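Local atomic coordinates of tetratricopeptide TPR_2 repeat protein (PDB entry 5DJS), a protein that is of unknown specific function but joins tetratricopeptide repeats to a family 41 glycosyltransferase region of the GT-B type, which holds uridine-5'-diphosphate in this model. Residues M379-L382 with E383-V387; V461-T464 with Q465-I469; E105-P108 with D109-R112; R203-A206 with L207-R210; L137-A140 with R141-D145. The protein carries 1 engineered substitution. All blocks are in the same frame, centred on the assembly; numbering follows the deposited sequence.

Contact 1 of 5, residues M379-L382 with E383-V387; sequences MRAL and EGRGV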
loop_
_atom_site.group_PDB
_atom_site.type_symbol
_atom_site.label_atom_id
_atom_site.label_comp_id
_atom_site.label_asym_id
_atom_site.label_seq_id
_atom_site.Cartn_x
_atom_site.Cartn_y
_atom_site.Cartn_z
ATOM N N MET A 379 -19.235 -14.365 3.917
ATOM C CA MET A 379 -20.690 -14.525 4.103
ATOM C C MET A 379 -21.019 -15.169 5.446
ATOM O O MET A 379 -21.885 -14.683 6.176
ATOM C CB MET A 379 -21.307 -15.373 2.981
ATOM C CG MET A 379 -21.360 -14.684 1.626
ATOM S SD MET A 379 -21.922 -15.816 0.331
ATOM C CE MET A 379 -23.645 -15.945 0.747
ATOM N N ARG A 380 -20.323 -16.254 5.771
ATOM C CA ARG A 380 -20.530 -16.926 7.054
ATOM C C ARG A 380 -20.145 -16.045 8.236
ATOM O O ARG A 380 -20.819 -16.067 9.268
ATOM C CB ARG A 380 -19.776 -18.261 7.135
ATOM C CG ARG A 380 -20.159 -19.077 8.373
ATOM C CD ARG A 380 -19.810 -20.559 8.281
ATOM N NE ARG A 380 -18.449 -20.844 8.751
ATOM C CZ ARG A 380 -18.056 -20.882 10.032
ATOM N NH1 ARG A 380 -18.908 -20.635 11.036
ATOM N NH2 ARG A 380 -16.786 -21.157 10.318
ATOM N N ALA A 381 -19.066 -15.283 8.092
ATOM C CA ALA A 381 -18.640 -14.356 9.138
ATOM C C ALA A 381 -19.748 -13.364 9.479
ATOM O O ALA A 381 -19.972 -13.065 10.656
ATOM C CB ALA A 381 -17.370 -13.624 8.725
ATOM N N LEU A 382 -20.458 -12.877 8.458
ATOM C CA LEU A 382 -21.594 -11.978 8.692
ATOM C C LEU A 382 -22.822 -12.670 9.296
ATOM O O LEU A 382 -23.422 -12.119 10.231
ATOM C CB LEU A 382 -21.974 -11.181 7.432
ATOM C CG LEU A 382 -21.417 -9.745 7.449
ATOM C CD1 LEU A 382 -20.069 -9.644 6.754
ATOM C CD2 LEU A 382 -22.409 -8.794 6.816
ATOM N N GLU A 383 -23.177 -13.862 8.799
ATOM C CA GLU A 383 -24.310 -14.633 9.372
ATOM C C GLU A 383 -24.120 -14.910 10.864
ATOM O O GLU A 383 -25.073 -14.800 11.640
ATOM C CB GLU A 383 -24.583 -15.940 8.608
ATOM C CG GLU A 383 -24.998 -15.742 7.151
ATOM C CD GLU A 383 -26.084 -16.707 6.665
ATOM O OE1 GLU A 383 -27.008 -16.244 5.941
ATOM O OE2 GLU A 383 -26.018 -17.920 6.995
ATOM N N GLY A 384 -22.886 -15.224 11.259
ATOM C CA GLY A 384 -22.521 -15.370 12.671
ATOM C C GLY A 384 -22.772 -14.143 13.535
ATOM O O GLY A 384 -22.917 -14.273 14.746
ATOM N N ARG A 385 -22.798 -12.957 12.918
ATOM C CA ARG A 385 -23.191 -11.696 13.578
ATOM C C ARG A 385 -24.668 -11.307 13.336
ATOM O O ARG A 385 -25.037 -10.143 13.532
ATOM C CB ARG A 385 -22.271 -10.558 13.105
ATOM C CG ARG A 385 -20.798 -10.803 13.379
ATOM C CD ARG A 385 -19.917 -9.872 12.572
ATOM N NE ARG A 385 -18.549 -9.849 13.092
ATOM C CZ ARG A 385 -17.580 -10.723 12.802
ATOM N NH1 ARG A 385 -17.772 -11.731 11.953
ATOM N NH2 ARG A 385 -16.384 -10.574 13.368
ATOM N N GLY A 386 -25.500 -12.274 12.923
ATOM C CA GLY A 386 -26.950 -12.096 12.791
ATOM C C GLY A 386 -27.458 -11.447 11.508
ATOM O O GLY A 386 -28.610 -11.014 11.452
ATOM N N VAL A 387 -26.622 -11.396 10.476
ATOM C CA VAL A 387 -26.927 -10.670 9.246
ATOM C C VAL A 387 -27.002 -11.678 8.106
ATOM O O VAL A 387 -26.046 -12.412 7.878
ATOM C CB VAL A 387 -25.830 -9.623 8.926
ATOM C CG1 VAL A 387 -26.079 -8.949 7.578
ATOM C CG2 VAL A 387 -25.743 -8.583 10.041
#

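Contact 2 of 5, residues V461-T464 with Q465-I469; sequences VSRT and QEEYI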
loop_
_atom_site.group_PDB
_atom_site.type_symbol
_atom_site.label_atom_id
_atom_site.label_comp_id
_atom_site.label_asym_id
_atom_site.label_seq_id
_atom_site.Cartn_x
_atom_site.Cartn_y
_atom_site.Cartn_z
ATOM N N VAL A 461 -16.444 11.921 10.077
ATOM C CA VAL A 461 -15.264 11.431 10.794
ATOM C C VAL A 461 -15.628 11.123 12.250
ATOM O O VAL A 461 -15.774 12.029 13.067
ATOM C CB VAL A 461 -14.110 12.467 10.724
ATOM C CG1 VAL A 461 -12.902 12.004 11.518
ATOM C CG2 VAL A 461 -13.720 12.733 9.269
ATOM N N SER A 462 -15.751 9.840 12.574
ATOM C CA SER A 462 -16.044 9.420 13.940
ATOM C C SER A 462 -14.765 9.320 14.753
ATOM O O SER A 462 -13.712 9.032 14.208
ATOM C CB SER A 462 -16.761 8.075 13.938
ATOM O OG SER A 462 -16.028 7.114 13.207
ATOM N N ARG A 463 -14.872 9.592 16.048
ATOM C CA ARG A 463 -13.785 9.391 17.006
ATOM C C ARG A 463 -14.012 8.124 17.852
ATOM O O ARG A 463 -13.129 7.744 18.615
ATOM C CB ARG A 463 -13.643 10.611 17.937
ATOM C CG ARG A 463 -13.607 11.976 17.240
ATOM C CD ARG A 463 -14.590 12.957 17.879
ATOM N NE ARG A 463 -14.871 14.112 17.017
ATOM C CZ ARG A 463 -14.219 15.281 17.024
ATOM N NH1 ARG A 463 -13.202 15.520 17.859
ATOM N NH2 ARG A 463 -14.590 16.240 16.172
ATOM N N THR A 464 -15.195 7.505 17.746
ATOM C CA THR A 464 -15.504 6.230 18.413
ATOM C C THR A 464 -16.271 5.300 17.487
ATOM O O THR A 464 -16.877 5.725 16.506
ATOM C CB THR A 464 -16.366 6.415 19.674
ATOM O OG1 THR A 464 -17.614 7.012 19.313
ATOM C CG2 THR A 464 -15.667 7.291 20.698
ATOM N N GLN A 465 -16.251 4.021 17.826
ATOM C CA GLN A 465 -16.871 3.000 16.987
ATOM C C GLN A 465 -18.386 3.120 16.965
ATOM O O GLN A 465 -19.004 2.851 15.939
ATOM C CB GLN A 465 -16.453 1.595 17.437
ATOM C CG GLN A 465 -14.977 1.291 17.207
ATOM C CD GLN A 465 -14.608 -0.162 17.457
ATOM O OE1 GLN A 465 -15.460 -0.990 17.787
ATOM N NE2 GLN A 465 -13.326 -0.480 17.301
ATOM N N GLU A 466 -18.990 3.526 18.079
ATOM C CA GLU A 466 -20.443 3.697 18.103
ATOM C C GLU A 466 -20.848 4.983 17.358
ATOM O O GLU A 466 -21.948 5.054 16.807
ATOM C CB GLU A 466 -21.000 3.599 19.538
ATOM C CG GLU A 466 -21.191 4.910 20.289
ATOM C CD GLU A 466 -21.437 4.720 21.778
ATOM O OE1 GLU A 466 -21.775 5.716 22.454
ATOM O OE2 GLU A 466 -21.292 3.582 22.279
ATOM N N GLU A 467 -19.956 5.978 17.328
ATOM C CA GLU A 467 -20.156 7.183 16.511
ATOM C C GLU A 467 -20.031 6.872 15.015
ATOM O O GLU A 467 -20.700 7.497 14.190
ATOM C CB GLU A 467 -19.168 8.287 16.925
ATOM C CG GLU A 467 -19.389 9.637 16.242
ATOM C CD GLU A 467 -18.469 10.745 16.747
ATOM O OE1 GLU A 467 -17.659 10.510 17.677
ATOM O OE2 GLU A 467 -18.564 11.870 16.204
ATOM N N TYR A 468 -19.154 5.926 14.677
ATOM C CA TYR A 468 -19.010 5.418 13.303
ATOM C C TYR A 468 -20.347 4.895 12.802
ATOM O O TYR A 468 -20.781 5.260 11.712
ATOM C CB TYR A 468 -17.953 4.306 13.264
ATOM C CG TYR A 468 -17.664 3.651 11.919
ATOM C CD1 TYR A 468 -18.508 2.670 11.386
ATOM C CD2 TYR A 468 -16.498 3.952 11.216
ATOM C CE1 TYR A 468 -18.211 2.047 10.180
ATOM C CE2 TYR A 468 -16.200 3.335 10.005
ATOM C CZ TYR A 468 -17.053 2.386 9.495
ATOM O OH TYR A 468 -16.752 1.791 8.300
ATOM N N ILE A 469 -20.990 4.060 13.621
ATOM C CA ILE A 469 -22.302 3.475 13.305
ATOM C C ILE A 469 -23.341 4.584 13.087
ATOM O O ILE A 469 -24.006 4.609 12.047
ATOM C CB ILE A 469 -22.784 2.506 14.420
ATOM C CG1 ILE A 469 -21.880 1.264 14.495
ATOM C CG2 ILE A 469 -24.217 2.045 14.171
ATOM C CD1 ILE A 469 -21.986 0.488 15.794
#

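Contact 3 of 5, residues E105-P108 with D109-R112; sequences ELRP and DYHR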
loop_
_atom_site.group_PDB
_atom_site.type_symbol
_atom_site.label_atom_id
_atom_site.label_comp_id
_atom_site.label_asym_id
_atom_site.label_seq_id
_atom_site.Cartn_x
_atom_site.Cartn_y
_atom_site.Cartn_z
ATOM N N GLU A 105 11.162 -18.047 13.132
ATOM C CA GLU A 105 11.687 -19.071 14.021
ATOM C C GLU A 105 12.686 -19.969 13.284
ATOM O O GLU A 105 13.734 -20.294 13.824
ATOM C CB GLU A 105 10.545 -19.878 14.637
ATOM C CG GLU A 105 9.763 -19.084 15.682
ATOM C CD GLU A 105 8.471 -19.743 16.131
ATOM O OE1 GLU A 105 7.793 -20.431 15.335
ATOM O OE2 GLU A 105 8.118 -19.545 17.305
ATOM N N LEU A 106 12.375 -20.312 12.036
ATOM C CA LEU A 106 13.213 -21.203 11.222
ATOM C C LEU A 106 14.440 -20.519 10.610
ATOM O O LEU A 106 15.439 -21.174 10.322
ATOM C CB LEU A 106 12.377 -21.843 10.105
ATOM C CG LEU A 106 11.400 -22.946 10.555
ATOM C CD1 LEU A 106 10.348 -23.238 9.492
ATOM C CD2 LEU A 106 12.152 -24.226 10.904
ATOM N N ARG A 107 14.348 -19.216 10.373
ATOM C CA ARG A 107 15.436 -18.458 9.800
ATOM C C ARG A 107 15.385 -17.100 10.477
ATOM O O ARG A 107 14.726 -16.186 9.991
ATOM C CB ARG A 107 15.259 -18.355 8.282
ATOM C CG ARG A 107 16.497 -17.875 7.533
ATOM C CD ARG A 107 16.169 -17.016 6.314
ATOM N NE ARG A 107 15.402 -17.733 5.287
ATOM C CZ ARG A 107 15.901 -18.337 4.204
ATOM N NH1 ARG A 107 17.213 -18.341 3.947
ATOM N NH2 ARG A 107 15.075 -18.961 3.362
ATOM N N PRO A 108 16.047 -16.968 11.642
ATOM C CA PRO A 108 15.971 -15.696 12.382
ATOM C C PRO A 108 16.503 -14.467 11.665
ATOM O O PRO A 108 16.117 -13.371 12.038
ATOM C CB PRO A 108 16.786 -15.977 13.646
ATOM C CG PRO A 108 16.649 -17.445 13.839
ATOM C CD PRO A 108 16.700 -18.014 12.449
ATOM N N ASP A 109 17.367 -14.644 10.660
ATOM C CA ASP A 109 17.873 -13.527 9.855
ATOM C C ASP A 109 17.127 -13.367 8.513
ATOM O O ASP A 109 17.740 -13.154 7.465
ATOM C CB ASP A 109 19.409 -13.599 9.687
ATOM C CG ASP A 109 19.882 -14.746 8.793
ATOM O OD1 ASP A 109 19.116 -15.697 8.516
ATOM O OD2 ASP A 109 21.052 -14.683 8.368
ATOM N N TYR A 110 15.797 -13.440 8.572
ATOM C CA TYR A 110 14.930 -13.337 7.399
ATOM C C TYR A 110 14.374 -11.911 7.376
ATOM O O TYR A 110 13.289 -11.659 7.910
ATOM C CB TYR A 110 13.785 -14.367 7.508
ATOM C CG TYR A 110 13.123 -14.815 6.210
ATOM C CD1 TYR A 110 13.129 -14.024 5.050
ATOM C CD2 TYR A 110 12.440 -16.025 6.159
ATOM C CE1 TYR A 110 12.508 -14.447 3.884
ATOM C CE2 TYR A 110 11.820 -16.457 4.992
ATOM C CZ TYR A 110 11.853 -15.667 3.861
ATOM O OH TYR A 110 11.233 -16.108 2.707
ATOM N N HIS A 111 15.104 -10.981 6.751
ATOM C CA HIS A 111 14.690 -9.571 6.729
ATOM C C HIS A 111 13.338 -9.285 6.027
ATOM O O HIS A 111 12.652 -8.338 6.407
ATOM C CB HIS A 111 15.813 -8.640 6.206
ATOM C CG HIS A 111 16.212 -8.863 4.777
ATOM N ND1 HIS A 111 17.529 -8.922 4.385
ATOM C CD2 HIS A 111 15.481 -9.024 3.647
ATOM C CE1 HIS A 111 17.596 -9.118 3.081
ATOM N NE2 HIS A 111 16.365 -9.189 2.610
ATOM N N ARG A 112 12.952 -10.092 5.034
ATOM C CA ARG A 112 11.684 -9.877 4.309
ATOM C C ARG A 112 10.490 -10.343 5.134
ATOM O O ARG A 112 9.442 -9.710 5.110
ATOM C CB ARG A 112 11.682 -10.553 2.931
ATOM C CG ARG A 112 12.230 -9.674 1.814
ATOM C CD ARG A 112 12.091 -10.324 0.444
ATOM N NE ARG A 112 10.688 -10.424 0.018
ATOM C CZ ARG A 112 10.253 -11.059 -1.076
ATOM N NH1 ARG A 112 11.100 -11.678 -1.901
ATOM N NH2 ARG A 112 8.948 -11.080 -1.349
#

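Contact 4 of 5, residues R203-A206 with L207-R210; sequences RSDA and LTDR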
loop_
_atom_site.group_PDB
_atom_site.type_symbol
_atom_site.label_atom_id
_atom_site.label_comp_id
_atom_site.label_asym_id
_atom_site.label_seq_id
_atom_site.Cartn_x
_atom_site.Cartn_y
_atom_site.Cartn_z
ATOM N N ARG A 203 8.145 -4.697 -14.284
ATOM C CA ARG A 203 6.841 -4.424 -14.897
ATOM C C ARG A 203 6.767 -2.976 -15.394
ATOM O O ARG A 203 6.937 -2.026 -14.622
ATOM C CB ARG A 203 5.691 -4.696 -13.921
ATOM C CG ARG A 203 5.329 -6.159 -13.789
ATOM C CD ARG A 203 4.398 -6.384 -12.615
ATOM N NE ARG A 203 5.098 -6.251 -11.333
ATOM C CZ ARG A 203 4.589 -6.580 -10.142
ATOM N NH1 ARG A 203 3.354 -7.072 -10.034
ATOM N NH2 ARG A 203 5.321 -6.418 -9.040
ATOM N N SER A 204 6.529 -2.836 -16.696
ATOM C CA SER A 204 6.484 -1.541 -17.362
ATOM C C SER A 204 5.221 -1.468 -18.223
ATOM O O SER A 204 5.179 -2.010 -19.338
ATOM C CB SER A 204 7.749 -1.347 -18.203
ATOM O OG SER A 204 7.791 -0.070 -18.815
ATOM N N ASP A 205 4.187 -0.832 -17.671
ATOM C CA ASP A 205 2.900 -0.615 -18.353
ATOM C C ASP A 205 2.767 0.829 -18.865
ATOM O O ASP A 205 3.702 1.611 -18.759
ATOM C CB ASP A 205 1.735 -1.012 -17.420
ATOM C CG ASP A 205 1.675 -0.187 -16.125
ATOM O OD1 ASP A 205 2.146 0.969 -16.086
ATOM O OD2 ASP A 205 1.120 -0.710 -15.133
ATOM N N ALA A 206 1.611 1.177 -19.422
ATOM C CA ALA A 206 1.351 2.542 -19.914
ATOM C C ALA A 206 1.730 3.675 -18.936
ATOM O O ALA A 206 2.219 4.719 -19.368
ATOM C CB ALA A 206 -0.114 2.680 -20.321
ATOM N N LEU A 207 1.495 3.480 -17.637
ATOM C CA LEU A 207 1.809 4.515 -16.640
ATOM C C LEU A 207 3.327 4.686 -16.430
ATOM O O LEU A 207 3.796 5.807 -16.222
ATOM C CB LEU A 207 1.104 4.225 -15.308
ATOM C CG LEU A 207 1.316 5.202 -14.144
ATOM C CD1 LEU A 207 1.230 6.659 -14.555
ATOM C CD2 LEU A 207 0.289 4.973 -13.049
ATOM N N THR A 208 4.092 3.592 -16.496
ATOM C CA THR A 208 5.552 3.678 -16.350
ATOM C C THR A 208 6.134 4.438 -17.545
ATOM O O THR A 208 7.036 5.258 -17.380
ATOM C CB THR A 208 6.266 2.302 -16.188
ATOM O OG1 THR A 208 6.330 1.617 -17.439
ATOM C CG2 THR A 208 5.559 1.435 -15.201
ATOM N N ASP A 209 5.597 4.166 -18.734
ATOM C CA ASP A 209 5.952 4.910 -19.947
ATOM C C ASP A 209 5.714 6.409 -19.764
ATOM O O ASP A 209 6.564 7.225 -20.155
ATOM C CB ASP A 209 5.183 4.398 -21.176
ATOM C CG ASP A 209 5.523 2.948 -21.540
ATOM O OD1 ASP A 209 6.536 2.399 -21.050
ATOM O OD2 ASP A 209 4.761 2.352 -22.328
ATOM N N ARG A 210 4.586 6.763 -19.151
ATOM C CA ARG A 210 4.301 8.167 -18.821
ATOM C C ARG A 210 5.272 8.732 -17.768
ATOM O O ARG A 210 5.796 9.839 -17.937
ATOM C CB ARG A 210 2.833 8.366 -18.392
ATOM C CG ARG A 210 1.882 8.586 -19.568
ATOM C CD ARG A 210 0.432 8.800 -19.140
ATOM N NE ARG A 210 -0.320 7.536 -19.055
ATOM C CZ ARG A 210 -1.028 7.094 -18.010
ATOM N NH1 ARG A 210 -1.151 7.792 -16.876
ATOM N NH2 ARG A 210 -1.646 5.922 -18.111
#

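Contact 5 of 5, residues L137-A140 with R141-D145; sequences LDWA and RRYAD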
loop_
_atom_site.group_PDB
_atom_site.type_symbol
_atom_site.label_atom_id
_atom_site.label_comp_id
_atom_site.label_asym_id
_atom_site.label_seq_id
_atom_site.Cartn_x
_atom_site.Cartn_y
_atom_site.Cartn_z
ATOM N N LEU A 137 12.078 -1.021 14.953
ATOM C CA LEU A 137 13.403 -0.746 15.478
ATOM C C LEU A 137 14.272 -1.999 15.452
ATOM O O LEU A 137 15.416 -1.952 14.996
ATOM C CB LEU A 137 13.309 -0.239 16.916
ATOM C CG LEU A 137 12.721 1.143 17.152
ATOM C CD1 LEU A 137 12.534 1.388 18.638
ATOM C CD2 LEU A 137 13.596 2.224 16.546
ATOM N N ASP A 138 13.718 -3.113 15.936
ATOM C CA ASP A 138 14.434 -4.402 15.953
ATOM C C ASP A 138 14.953 -4.743 14.570
ATOM O O ASP A 138 16.098 -5.105 14.429
ATOM C CB ASP A 138 13.538 -5.538 16.475
ATOM C CG ASP A 138 14.338 -6.720 17.025
ATOM O OD1 ASP A 138 14.650 -7.659 16.268
ATOM O OD2 ASP A 138 14.627 -6.722 18.238
ATOM N N TRP A 139 14.103 -4.582 13.558
ATOM C CA TRP A 139 14.471 -4.802 12.156
ATOM C C TRP A 139 15.637 -3.923 11.748
ATOM O O TRP A 139 16.633 -4.410 11.216
ATOM C CB TRP A 139 13.266 -4.497 11.255
ATOM C CG TRP A 139 13.473 -4.670 9.789
ATOM C CD1 TRP A 139 13.329 -5.807 9.072
ATOM C CD2 TRP A 139 13.807 -3.649 8.859
ATOM N NE1 TRP A 139 13.557 -5.574 7.736
ATOM C CE2 TRP A 139 13.861 -4.250 7.579
ATOM C CE3 TRP A 139 14.074 -2.276 8.979
ATOM C CZ2 TRP A 139 14.172 -3.527 6.425
ATOM C CZ3 TRP A 139 14.374 -1.550 7.818
ATOM C CH2 TRP A 139 14.426 -2.181 6.565
ATOM N N ALA A 140 15.483 -2.625 11.998
ATOM C CA ALA A 140 16.454 -1.610 11.593
ATOM C C ALA A 140 17.803 -1.899 12.196
ATOM O O ALA A 140 18.815 -1.916 11.489
ATOM C CB ALA A 140 15.985 -0.226 12.024
ATOM N N ARG A 141 17.807 -2.129 13.503
ATOM C CA ARG A 141 19.035 -2.467 14.236
ATOM C C ARG A 141 19.772 -3.656 13.614
ATOM O O ARG A 141 20.991 -3.646 13.534
ATOM C CB ARG A 141 18.712 -2.753 15.705
ATOM C CG ARG A 141 19.883 -2.583 16.657
ATOM C CD ARG A 141 19.623 -3.259 17.997
ATOM N NE ARG A 141 19.286 -4.685 17.820
ATOM C CZ ARG A 141 18.129 -5.276 18.149
ATOM N NH1 ARG A 141 17.133 -4.609 18.736
ATOM N NH2 ARG A 141 17.974 -6.574 17.899
ATOM N N ARG A 142 19.021 -4.656 13.165
ATOM C CA ARG A 142 19.594 -5.865 12.584
ATOM C C ARG A 142 20.161 -5.648 11.189
ATOM O O ARG A 142 21.268 -6.100 10.909
ATOM C CB ARG A 142 18.551 -6.988 12.532
ATOM C CG ARG A 142 18.223 -7.577 13.893
ATOM C CD ARG A 142 17.165 -8.665 13.803
ATOM N NE ARG A 142 16.665 -8.983 15.134
ATOM C CZ ARG A 142 17.303 -9.713 16.051
ATOM N NH1 ARG A 142 18.496 -10.249 15.801
ATOM N NH2 ARG A 142 16.730 -9.915 17.241
ATOM N N TYR A 143 19.396 -4.974 10.320
ATOM C CA TYR A 143 19.667 -4.963 8.869
ATOM C C TYR A 143 20.021 -3.614 8.235
ATOM O O TYR A 143 20.527 -3.582 7.112
ATOM C CB TYR A 143 18.475 -5.581 8.127
ATOM C CG TYR A 143 18.088 -6.936 8.668
ATOM C CD1 TYR A 143 19.021 -7.981 8.717
ATOM C CD2 TYR A 143 16.806 -7.175 9.161
ATOM C CE1 TYR A 143 18.674 -9.226 9.235
ATOM C CE2 TYR A 143 16.454 -8.408 9.677
ATOM C CZ TYR A 143 17.378 -9.426 9.718
ATOM O OH TYR A 143 16.951 -10.615 10.242
ATOM N N ALA A 144 19.778 -2.515 8.943
ATOM C CA ALA A 144 19.874 -1.177 8.355
ATOM C C ALA A 144 20.911 -0.308 9.046
ATOM O O ALA A 144 21.844 0.163 8.404
ATOM C CB ALA A 144 18.517 -0.498 8.399
ATOM N N ASP A 145 20.739 -0.091 10.347
ATOM C CA ASP A 145 21.612 0.811 11.116
ATOM C C ASP A 145 23.113 0.450 11.132
ATOM O O ASP A 145 23.947 1.350 11.193
ATOM C CB ASP A 145 21.083 0.982 12.549
ATOM C CG ASP A 145 19.744 1.734 12.607
ATOM O OD1 ASP A 145 19.208 2.148 11.542
ATOM O OD2 ASP A 145 19.223 1.910 13.731
#

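Contact 1 of 5, residues M379-L382 with E383-V387
Leu382 meets Arg385 and Val387 in a local helix-ending contact, a Schellman motif at the C-terminal end of helix 372-383. Gly386 is the C-prime residue, with a positive phi of 83°. Its N bonds to Glu383 O, the carbonyl that opens a type I turn running from Glu383 to Gly386. The matching bond runs from Val387 N to Leu382 O, at 3.3 Å. Leu382 O also accepts from Arg385 N, at 2.9 Å. These two donors reach the carbonyl from opposite faces of its plane. One turn earlier the bonding is still helical, with Glu383 N on Met379 O at 3.0 Å.

The side chain of Arg385 doubles back along the helix end. CG lies anti to the carbonyl carbon (chi1 -58°), and the chain is extended from there to NE. This carries Arg385 NH1 to Ala381 O, at 2.9 Å. The oxygen lies close to the guanidinium plane, but NH1 stands above the carbonyl plane. Leu382 CD2 runs alongside Val387 CG1, at 3.8 Å.

Asp348 of helix 344-356 forms a salt bridge with Arg385 NE. Leu382 packs on Leu354 and Val387 on Ala351 of that helix, and Leu382 also touches Leu392 of strand 392-395.

Contact 2 of 5, residues V461-T464 with Q465-I469
Thr464 is the N-cap of helix 465-477, and its hydroxyl accepts a capping bond from Glu467 N. Thr464 OG1 and Glu467 N are 3.2 Å apart. A chi1 of 61° sets OG1 between the backbone N and the carbonyl carbon of Thr464, where it can face the first turn of the helix. The backbone adds the first regular helical bond, from Tyr468 N to Thr464 O at 2.9 Å.

Glu467 reaches back past the cap. Its CG is anti to the backbone N (chi1 -174°) and the rest of the chain is extended. The carboxylate thus arrives beside the backbone of Arg463. Glu467 OE1 accepts from Arg463 N at 3.4 Å, a weak but fairly straight bond. The side chains of Arg463 and Glu467 run side by side, with their flat ends almost parallel. Arg463 NE is 4.4 Å from Glu467 OE2, beyond a salt bridge, so any attraction is probably modest.

The contact joins a strand to the helix that follows it in the GT-B-type fold. Strand 461-462 is an outer strand of the second six-stranded parallel sheet. Ser462 faces the helix, and its CB lies 3.8 Å from Glu467 CG. Ser462 OG sits at the edge of the Tyr468 ring, near its plane, and 3.4 Å from Tyr468 CB. That hydroxyl is hydrogen-bonded to Thr437 O of the adjacent strand. Tyr468 leads away from the turn, and its OH bonds to Asp415 O and Trp350 NE1. Gln465 and Tyr468 lie against Leu349 of helix 344-356.

Contact 3 of 5, residues E105-P108 with D109-R112
Arg107 lies over one face of the Tyr110 ring, and this cation-pi pair is the close-packed part of the contact. Arg107 CZ is 4.7 Å from the centroid of the Tyr110 ring, 15° off the ring normal. Of the side-chain atoms, Arg107 NE comes nearest, 3.5 Å from Tyr110 CD2, above the rim of the ring. The guanidinium is not stacked flat. Its plane stands steeply to the ring, at 72°, so an edge of the group points at the face. The aliphatic part joins in, with Arg107 CD 3.8 Å from Tyr110 CB. With chi1 at -156° the Tyr110 ring swings away from its own N and lies against Arg107. Arg107 NH2 also makes a long, weak ion pair with Glu76. Tyr81 and Ser78 of helix 77-89 touch Tyr110.

The solvent side is looser. Pro108 and Asp109 are exposed and form the bend of the chain. Asp109 OD1 meets the aliphatic part of Arg107, at 3.5 Å from Arg107 CG. Arg107 NE and Asp109 OD1 are 5.3 Å apart, too far for a salt bridge.

Tyr110 stands at the N-cap position of helix 111-120. The whole is a short turn between helix 93-106 and helix 111-120, consistent with the tight inter-helix turns of tetratricopeptide repeats.

Contact 4 of 5, residues R203-A206 with L207-R210
Asp205 OD1 is gripped by two backbone amides at the start of helix 206-214. Thr208 N donates to Asp205 OD1 at 3.3 Å, and Leu207 N makes a weaker, more bent bond to it at 3.0 Å. Asp205 is therefore the N-cap of this helix, and its carboxylate does the capping. A chi1 of 61° holds CG between the backbone N and the carbonyl carbon, which swings OD1 over the first amides. The other oxygen, OD2, is hydrogen-bonded to Cys174 N in a neighbouring loop.

The main-chain oxygen of the same residue opens the helical bonding. Asp209 N meets Asp205 O at 3.2 Å, almost straight, with an angle of 170° at the hydrogen. Ala206 O accepts from Arg210 N, at 3.1 Å.

A second polar cluster lies on the side of Thr208. Thr208 OG1 is hydrogen-bonded to Ser204 OG at 2.6 Å, and either hydroxyl could be the donor. Thr208 OG1 is also 2.9 Å from Asp205 O. Thr208 CG2 rests 3.6 Å from Asp205 OD1. Arg212 joins this cluster, with a hydrogen bond to Ser204 OG and a salt bridge to Asp209 OD1. Arg210 NH1 forms a salt bridge with Glu182 of helix 176-187.

A carboxylate placed before the first turn faces the partly positive end of the helix. That setting would favour its negative charge, while the bonds of OD1 and OD2 fix its rotation.

Contact 5 of 5, residues L137-A140 with R141-D145
Asp138, Arg141 and Arg142 form a salt-bridge network one helical turn long, near the C-terminal end of helix 129-143. The ionic part splits the Asp138 carboxylate between two arginines. Asp138 OD1 takes Arg142 NE at 2.7 Å, on the syn side but tilted out of the carboxylate plane. Asp138 OD2 takes Arg141 NH1 at 3.3 Å, a weak bond, with NH2 of the same group also weakly bound. The Arg141 guanidinium stands almost perpendicular to the carboxylate, at 89°. A chi1 of -157° turns the Asp138 carboxylate along the helix, toward both arginines.

The backbone bonds gather on Ala140 O, which accepts from both Ala144 N, at 2.8 Å, and Asp145 N, at 2.9 Å. Beyond it, Asp145 OD1 bonds to Arg277 N.

The apolar part begins with Ala140 CB, 4.4 Å from Ala144 CB. Trp139 CZ3 also reaches Ala144 CB. Trp139 packs against His114 and Ser115 of helix 111-120.

The aromatic part is a T-shaped pair. An edge of Tyr143 points at the face of the Trp139 five-membered ring, with the planes 70° apart. Tyr143 CD2 comes within 3.7 Å of Trp139 CD1.

In the fold
All five contacts are local and in series along the chain; none nests in or crosses another. Contact 3 comes first and closes the bend from helix 93-106 to helix 111-120. Contact 5 follows at the end of helix 129-143 and touches contact 3 directly: Trp139 NE1 probably bonds to His111 O, tying the two successive helices together. Contact 4 starts helix 206-214 after strand 193-199 of the first parallel sheet. The chain completes that sheet before entering the second sheet's half of the fold. There contact 1 ends helix 372-383 before strand 392-395, and contact 2 starts helix 465-477 after strand 461-462. Helix 344-356 touches both contacts 1 and 2, whose centres are about 22 Å apart.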